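Local coordinates for protein probable ribonuclease HepT (Haemophilus influenzae, PDB 1JOG) that is probably the RNase toxin of a type VII toxin-antitoxin system, neutralised by its partner MntA, probably through AMPylation, and forms a homodimer, at residues R28-M33 and D40-G45; N107-T112 and M119-Q124. All coordinates share one frame; numbering follows the deposited sequence.

Contact 1. Residues R28-M33 and D40-G45; sequences RNWFDM and DTLIAG
The rings of Trp30 and Phe31 both present an edge to the same methyl, CD1 of Leu42. On the indole it is the rim of the six-membered ring that touches, with Trp30 CZ3 3.9 Å from Leu42 CD1 and the methyl lying near the ring plane. Phe31 meets it with its CD1-CE1 side, Phe31 CE1 standing 4.1 Å from Leu42 CD1, again close to the plane of the ring. Further round, Phe31 CZ comes obliquely to CG1 of Ile43, a looser approach at 4.5 Å. Both aromatic side chains leave the short helix with CG anti to the backbone N (chi1 177° for Trp30, -172° for Phe31), which carries both rings across to helix 36-68, where they converge on the methyl from separate directions. The Trp30 and Leu42 side chains cross at about a right angle, whereas Phe31 and Leu42 run past each other in opposite directions. Leu42 also packs on Thr41 of the second subunit, and Trp30 on Val38 of that subunit, so this apolar cluster borders the dimer interface. The chain turns after the short helix and brings it back against helix 36-68 at Leu42 and Ile43, packing of consecutive helices in the all-helical HepT fold.

Contact 2. Residues N107-T112 and M119-Q124; sequences NITSHT and MAVYAQ
Apolar contacts carry this pairing, and Val121 receives both of them, one on each methyl branch. Ile108 reaches Val121 CG2 with its CG1, 4.2 Å away, while Thr109 brings its methyl CG2 to within 4.3 Å of Val121 CG1. With chi1 at 164°, Val121 turns CG2 to Ile108 and CG1 to Thr109. Ile108 sits at the exposed margin, whereas Thr109 and Val121 are buried; Met105 of helix 96-106 packs on Val121, and Ile47 of helix 36-68 on Thr109.

The loop belongs to the RX(4)HXY motif inferred for HepT toxins, in which Arg106 and His111 are probably the active-site residues, as in related toxins. Val121 packs against the loop that carries His111, between helix 96-106 and helix 115-123.

Hydrogen bonds hold the backbone of each segment, and one side chain reaches beyond it. His111 N bonds to Ile108 O at 2.7 Å and Thr112 N to Thr109 O at 3.0 Å, the i to i+3 spacing of a 3-10 turn. Thr109 OG1 bonds to the backbone oxygen of Arg106 and to the Glu51 carboxylate on helix 36-68, so the threonine puts its methyl on Val121 and its hydroxyl on polar partners. On the helix side, Ala123 N bonds to Met119 O at 2.9 Å, and Gln124 NE2 makes a weak bond back to Ala120 O.

From the N terminus, helix 8-26 leads into the short helix 28-31, and contact 1 closes the short connection between it and helix 36-68. The chain then runs down that long helix and through helices 80-89 and 96-106 before contact 2 closes the motif loop onto helix 115-123. The two loops follow in series and neither encloses the other. The contact centres lie about 16 Å apart, yet they meet in space where helix 36-68 and helix 115-123 pack together: Ile43 touches Met119, and Ile43 CG2 lies 4.2 Å from Tyr122 CB. Helix 36-68 is shared ground, and each contact also borders the second subunit, contact 2 through Thr112, on which Phe52 of that subunit packs.

Contact 1. Residues R28-M33 and D40-G45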
ATOM      1  N   ARG A  28      -8.798  -7.024  21.919  1.00 33.35           N
ATOM      2  CA  ARG A  28      -7.608  -7.668  22.390  1.00 36.94           C
ATOM      3  C   ARG A  28      -7.705  -9.175  22.633  1.00 44.27           C
ATOM      4  O   ARG A  28      -6.810  -9.959  22.277  1.00 48.94           O
ATOM      5  CB  ARG A  28      -7.187  -6.892  23.599  1.00 38.91           C
ATOM      6  CG  ARG A  28      -6.757  -5.522  23.119  1.00 69.32           C
ATOM      7  CD  ARG A  28      -5.258  -5.282  23.343  1.00 83.06           C
ATOM      8  NE  ARG A  28      -5.019  -4.752  24.696  1.00 85.09           N
ATOM      9  CZ  ARG A  28      -3.822  -4.564  25.255  1.00 86.13           C
ATOM     10  NH1 ARG A  28      -2.697  -4.867  24.573  1.00 83.91           N
ATOM     11  NH2 ARG A  28      -3.747  -4.075  26.508  1.00 79.58           N
ATOM     12  N   ASN A  29      -8.807  -9.578  23.241  1.00 27.94           N
ATOM     13  CA  ASN A  29      -9.059 -10.980  23.500  1.00 30.42           C
ATOM     14  C   ASN A  29      -9.085 -11.784  22.227  1.00 32.79           C
ATOM     15  O   ASN A  29      -8.641 -12.916  22.201  1.00 44.19           O
ATOM     16  CB  ASN A  29     -10.424 -11.152  24.179  1.00 30.89           C
ATOM     17  CG  ASN A  29     -10.316 -11.192  25.664  1.00 71.24           C
ATOM     18  OD1 ASN A  29      -9.489 -11.938  26.212  1.00 66.30           O
ATOM     19  ND2 ASN A  29     -11.157 -10.412  26.342  1.00 65.72           N
ATOM     20  N   TRP A  30      -9.634 -11.203  21.167  1.00 40.07           N
ATOM     21  CA  TRP A  30      -9.729 -11.941  19.913  1.00 24.94           C
ATOM     22  C   TRP A  30      -8.425 -11.886  19.200  1.00 32.90           C
ATOM     23  O   TRP A  30      -7.934 -12.947  18.798  1.00 42.30           O
ATOM     24  CB  TRP A  30     -10.795 -11.366  19.012  1.00 46.38           C
ATOM     25  CG  TRP A  30     -10.820 -12.091  17.743  1.00 44.89           C
ATOM     26  CD1 TRP A  30     -11.421 -13.279  17.503  1.00 33.91           C
ATOM     27  CD2 TRP A  30     -10.182 -11.709  16.529  1.00 42.93           C
ATOM     28  NE1 TRP A  30     -11.197 -13.669  16.227  1.00 35.48           N
ATOM     29  CE2 TRP A  30     -10.444 -12.718  15.590  1.00 44.25           C
ATOM     30  CE3 TRP A  30      -9.432 -10.607  16.140  1.00 22.54           C
ATOM     31  CZ2 TRP A  30      -9.978 -12.663  14.265  1.00 27.34           C
ATOM     32  CZ3 TRP A  30      -8.972 -10.537  14.845  1.00 33.68           C
ATOM     33  CH2 TRP A  30      -9.250 -11.572  13.908  1.00 34.76           C
ATOM     34  N   PHE A  31      -7.875 -10.662  19.046  1.00 21.86           N
ATOM     35  CA  PHE A  31      -6.573 -10.403  18.394  1.00 36.50           C
ATOM     36  C   PHE A  31      -5.359 -11.058  19.128  1.00 38.39           C
ATOM     37  O   PHE A  31      -4.433 -11.508  18.479  1.00 36.04           O
ATOM     38  CB  PHE A  31      -6.321  -8.894  18.287  1.00 26.28           C
ATOM     39  CG  PHE A  31      -5.096  -8.530  17.470  1.00 42.06           C
ATOM     40  CD1 PHE A  31      -5.164  -8.417  16.089  1.00 23.96           C
ATOM     41  CD2 PHE A  31      -3.917  -8.204  18.096  1.00 20.97           C
ATOM     42  CE1 PHE A  31      -4.117  -8.008  15.373  1.00 24.41           C
ATOM     43  CE2 PHE A  31      -2.836  -7.789  17.387  1.00 26.01           C
ATOM     44  CZ  PHE A  31      -2.917  -7.675  16.022  1.00 26.92           C
ATOM     45  N   ASP A  32      -5.363 -11.157  20.459  1.00 32.23           N
ATOM     46  CA  ASP A  32      -4.201 -11.794  21.146  1.00 57.18           C
ATOM     47  C   ASP A  32      -4.050 -13.327  20.887  1.00 44.73           C
ATOM     48  O   ASP A  32      -2.972 -13.904  21.029  1.00 41.36           O
ATOM     49  CB  ASP A  32      -4.300 -11.562  22.658  1.00 59.75           C
ATOM     50  CG  ASP A  32      -4.105 -10.118  23.040  1.00 74.81           C
ATOM     51  OD1 ASP A  32      -4.450  -9.779  24.197  1.00 76.83           O
ATOM     52  OD2 ASP A  32      -3.599  -9.331  22.206  1.00 58.57           O
HETATM   53  N   MSE A  33      -5.160 -13.956  20.528  1.00 43.29           N
HETATM   54  CA  MSE A  33      -5.291 -15.379  20.247  1.00 46.35           C
HETATM   55  C   MSE A  33      -4.799 -15.809  18.864  1.00 49.50           C
HETATM   56  O   MSE A  33      -4.354 -16.933  18.673  1.00 46.12           O
HETATM   57  CB  MSE A  33      -6.807 -15.766  20.349  1.00 35.06           C
HETATM   58  CG  MSE A  33      -7.426 -15.830  21.743  1.00 63.06           C
HETATM   59 SE   MSE A  33      -9.278 -16.362  21.683  1.00 51.74          SE
HETATM   60  CE  MSE A  33      -9.092 -17.872  20.568  1.00 41.35           C
ATOM     61  N   ASP A  40      -0.046  -9.577  12.303  1.00 38.84           N
ATOM     62  CA  ASP A  40       0.593  -8.496  11.553  1.00 37.33           C
ATOM     63  C   ASP A  40       0.077  -8.279  10.137  1.00 32.08           C
ATOM     64  O   ASP A  40       0.286  -7.195   9.549  1.00 26.68           O
ATOM     65  CB  ASP A  40       2.099  -8.667  11.545  1.00 55.17           C
ATOM     66  CG  ASP A  40       2.581  -9.695  10.553  1.00 44.24           C
ATOM     67  OD1 ASP A  40       2.065 -10.838  10.524  1.00 61.06           O
ATOM     68  OD2 ASP A  40       3.512  -9.347   9.802  1.00 51.73           O
ATOM     69  N   THR A  41      -0.567  -9.291   9.575  1.00 25.40           N
ATOM     70  CA  THR A  41      -1.095  -9.101   8.248  1.00 29.50           C
ATOM     71  C   THR A  41      -2.221  -8.096   8.435  1.00 39.22           C
ATOM     72  O   THR A  41      -2.409  -7.220   7.613  1.00 22.79           O
ATOM     73  CB  THR A  41      -1.631 -10.374   7.681  1.00 27.61           C
ATOM     74  OG1 THR A  41      -0.513 -11.189   7.268  1.00 30.41           O
ATOM     75  CG2 THR A  41      -2.606 -10.077   6.406  1.00 31.71           C
ATOM     76  N   LEU A  42      -2.910  -8.209   9.566  1.00 20.18           N
ATOM     77  CA  LEU A  42      -4.016  -7.342   9.910  1.00 38.05           C
ATOM     78  C   LEU A  42      -3.596  -5.913  10.134  1.00 41.26           C
ATOM     79  O   LEU A  42      -4.354  -4.987   9.823  1.00 26.51           O
ATOM     80  CB  LEU A  42      -4.723  -7.817  11.157  1.00 18.72           C
ATOM     81  CG  LEU A  42      -5.786  -8.870  10.916  1.00 33.36           C
ATOM     82  CD1 LEU A  42      -6.320  -9.374  12.259  1.00 28.21           C
ATOM     83  CD2 LEU A  42      -6.879  -8.254   9.995  1.00 26.29           C
ATOM     84  N   ILE A  43      -2.422  -5.737  10.706  1.00 34.98           N
ATOM     85  CA  ILE A  43      -1.903  -4.389  10.909  1.00 29.73           C
ATOM     86  C   ILE A  43      -1.433  -3.891   9.566  1.00 29.47           C
ATOM     87  O   ILE A  43      -1.600  -2.724   9.252  1.00 25.58           O
ATOM     88  CB  ILE A  43      -0.715  -4.401  11.932  1.00 27.78           C
ATOM     89  CG1 ILE A  43      -1.286  -4.468  13.353  1.00 31.63           C
ATOM     90  CG2 ILE A  43       0.137  -3.121  11.807  1.00 16.02           C
ATOM     91  CD1 ILE A  43      -0.186  -4.316  14.384  1.00 71.89           C
ATOM     92  N   ALA A  44      -0.799  -4.771   8.781  1.00 23.13           N
ATOM     93  CA  ALA A  44      -0.364  -4.434   7.407  1.00 24.32           C
ATOM     94  C   ALA A  44      -1.623  -3.923   6.649  1.00 36.64           C
ATOM     95  O   ALA A  44      -1.614  -2.874   6.052  1.00 25.93           O
ATOM     96  CB  ALA A  44       0.132  -5.665   6.703  1.00 34.67           C
ATOM     97  N   GLY A  45      -2.720  -4.672   6.754  1.00 26.61           N
ATOM     98  CA  GLY A  45      -3.963  -4.338   6.066  1.00 23.56           C
ATOM     99  C   GLY A  45      -4.624  -3.047   6.491  1.00 26.96           C
ATOM    100  O   GLY A  45      -5.133  -2.334   5.645  1.00 29.75           O
TER

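Contact 2. Residues N107-T112 and M119-Q124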
ATOM      1  N   ASN A 107       3.914   8.852   3.270  1.00 30.13           N
ATOM      2  CA  ASN A 107       5.221   8.683   2.593  1.00 29.87           C
ATOM      3  C   ASN A 107       6.192   7.765   3.319  1.00 44.88           C
ATOM      4  O   ASN A 107       7.295   7.643   2.844  1.00 44.71           O
ATOM      5  CB  ASN A 107       5.965   9.992   2.431  1.00 28.14           C
ATOM      6  CG  ASN A 107       5.187  11.045   1.540  1.00 54.37           C
ATOM      7  OD1 ASN A 107       4.534  10.685   0.558  1.00 29.18           O
ATOM      8  ND2 ASN A 107       5.299  12.342   1.883  1.00 38.22           N
ATOM      9  N   ILE A 108       5.842   7.179   4.481  1.00 27.91           N
ATOM     10  CA  ILE A 108       6.765   6.221   5.102  1.00 40.79           C
ATOM     11  C   ILE A 108       6.105   4.842   5.194  1.00 39.42           C
ATOM     12  O   ILE A 108       6.715   3.881   5.664  1.00 40.72           O
ATOM     13  CB  ILE A 108       7.215   6.668   6.545  1.00 34.18           C
ATOM     14  CG1 ILE A 108       6.007   6.868   7.471  1.00 25.13           C
ATOM     15  CG2 ILE A 108       8.045   7.876   6.385  1.00 14.97           C
ATOM     16  CD1 ILE A 108       6.310   7.507   8.759  1.00 41.91           C
ATOM     17  N   THR A 109       4.837   4.742   4.783  1.00 32.62           N
ATOM     18  CA  THR A 109       4.193   3.440   4.848  1.00 37.56           C
ATOM     19  C   THR A 109       4.921   2.427   3.964  1.00 26.38           C
ATOM     20  O   THR A 109       4.750   1.232   4.189  1.00 31.13           O
ATOM     21  CB  THR A 109       2.726   3.484   4.459  1.00 26.51           C
ATOM     22  OG1 THR A 109       2.625   3.842   3.093  1.00 46.67           O
ATOM     23  CG2 THR A 109       1.987   4.475   5.331  1.00 44.08           C
ATOM     24  N   SER A 110       5.713   2.877   2.975  1.00 29.19           N
ATOM     25  CA  SER A 110       6.491   1.923   2.150  1.00 42.04           C
ATOM     26  C   SER A 110       7.600   1.306   3.007  1.00 41.92           C
ATOM     27  O   SER A 110       8.265   0.344   2.584  1.00 34.38           O
ATOM     28  CB  SER A 110       7.175   2.564   0.918  1.00 11.23           C
ATOM     29  OG  SER A 110       8.212   3.517   1.272  1.00 46.17           O
ATOM     30  N   HIS A 111       7.806   1.849   4.205  1.00 31.67           N
ATOM     31  CA  HIS A 111       8.834   1.264   5.110  1.00 50.01           C
ATOM     32  C   HIS A 111       8.192   0.336   6.125  1.00 41.78           C
ATOM     33  O   HIS A 111       8.862  -0.269   6.957  1.00 35.50           O
ATOM     34  CB  HIS A 111       9.612   2.357   5.844  1.00 49.08           C
ATOM     35  CG  HIS A 111      10.365   3.236   4.918  1.00 58.34           C
ATOM     36  ND1 HIS A 111      10.469   2.951   3.574  1.00 64.83           N
ATOM     37  CD2 HIS A 111      10.984   4.422   5.105  1.00 71.80           C
ATOM     38  CE1 HIS A 111      11.119   3.932   2.970  1.00 76.63           C
ATOM     39  NE2 HIS A 111      11.441   4.838   3.878  1.00 70.70           N
ATOM     40  N   THR A 112       6.875   0.205   6.024  1.00 35.07           N
ATOM     41  CA  THR A 112       6.122  -0.606   6.950  1.00 47.66           C
ATOM     42  C   THR A 112       6.455  -2.130   7.047  1.00 33.59           C
ATOM     43  O   THR A 112       5.869  -2.853   7.889  1.00 28.22           O
ATOM     44  CB  THR A 112       4.572  -0.235   6.753  1.00  7.88           C
ATOM     45  OG1 THR A 112       4.250   0.635   7.843  1.00 62.94           O
ATOM     46  CG2 THR A 112       3.616  -1.420   6.774  1.00 54.53           C
HETATM   47  N   MSE A 119       4.056  -0.469  13.612  1.00 39.81           N
HETATM   48  CA  MSE A 119       3.276  -0.277  14.871  1.00 25.97           C
HETATM   49  C   MSE A 119       3.125   1.247  15.077  1.00 16.84           C
HETATM   50  O   MSE A 119       2.089   1.766  15.505  1.00 35.52           O
HETATM   51  CB  MSE A 119       4.057  -0.816  16.105  1.00 32.74           C
HETATM   52  CG  MSE A 119       4.211  -2.373  16.193  1.00 48.15           C
HETATM   53 SE   MSE A 119       2.556  -3.312  15.996  1.00 67.27          SE
HETATM   54  CE  MSE A 119       1.327  -2.484  17.212  1.00 68.71           C
ATOM     55  N   ALA A 120       4.208   1.953  14.783  1.00 22.87           N
ATOM     56  CA  ALA A 120       4.220   3.391  14.982  1.00 20.91           C
ATOM     57  C   ALA A 120       3.158   4.048  14.071  1.00 49.39           C
ATOM     58  O   ALA A 120       2.421   4.945  14.500  1.00 39.68           O
ATOM     59  CB  ALA A 120       5.611   3.933  14.698  1.00 27.87           C
ATOM     60  N   VAL A 121       3.036   3.579  12.835  1.00 30.22           N
ATOM     61  CA  VAL A 121       2.064   4.175  11.957  1.00 41.61           C
ATOM     62  C   VAL A 121       0.660   3.749  12.389  1.00 39.17           C
ATOM     63  O   VAL A 121      -0.298   4.535  12.346  1.00 30.83           O
ATOM     64  CB  VAL A 121       2.361   3.781  10.476  1.00 58.17           C
ATOM     65  CG1 VAL A 121       1.153   4.066   9.553  1.00 30.40           C
ATOM     66  CG2 VAL A 121       3.582   4.544  10.011  1.00 20.26           C
ATOM     67  N   TYR A 122       0.535   2.532  12.875  1.00 23.13           N
ATOM     68  CA  TYR A 122      -0.811   2.075  13.212  1.00 28.80           C
ATOM     69  C   TYR A 122      -1.360   2.830  14.410  1.00 42.82           C
ATOM     70  O   TYR A 122      -2.523   3.176  14.483  1.00 31.18           O
ATOM     71  CB  TYR A 122      -0.787   0.581  13.443  1.00 15.73           C
ATOM     72  CG  TYR A 122      -2.131  -0.005  13.859  1.00 18.27           C
ATOM     73  CD1 TYR A 122      -3.070  -0.363  12.896  1.00 21.85           C
ATOM     74  CD2 TYR A 122      -2.498  -0.090  15.206  1.00 10.64           C
ATOM     75  CE1 TYR A 122      -4.403  -0.777  13.259  1.00 15.55           C
ATOM     76  CE2 TYR A 122      -3.822  -0.527  15.617  1.00  8.75           C
ATOM     77  CZ  TYR A 122      -4.765  -0.866  14.614  1.00 36.40           C
ATOM     78  OH  TYR A 122      -6.040  -1.331  14.932  1.00 28.69           O
ATOM     79  N   ALA A 123      -0.489   3.095  15.355  1.00 46.80           N
ATOM     80  CA  ALA A 123      -0.865   3.821  16.543  1.00 36.80           C
ATOM     81  C   ALA A 123      -1.471   5.218  16.197  1.00 39.77           C
ATOM     82  O   ALA A 123      -2.172   5.835  16.990  1.00 37.52           O
ATOM     83  CB  ALA A 123       0.405   4.015  17.413  1.00 28.12           C
ATOM     84  N   GLN A 124      -1.115   5.757  15.046  1.00 31.15           N
ATOM     85  CA  GLN A 124      -1.586   7.072  14.667  1.00 21.67           C
ATOM     86  C   GLN A 124      -2.950   6.992  13.989  1.00 28.79           C
ATOM     87  O   GLN A 124      -3.555   8.022  13.748  1.00 31.82           O
ATOM     88  CB  GLN A 124      -0.535   7.758  13.709  1.00 15.76           C
ATOM     89  CG  GLN A 124       0.898   7.909  14.235  1.00 44.76           C
ATOM     90  CD  GLN A 124       1.934   8.463  13.199  1.00 61.80           C
ATOM     91  OE1 GLN A 124       1.596   9.260  12.323  1.00 83.42           O
ATOM     92  NE2 GLN A 124       3.206   8.052  13.334  1.00 68.12           N
TER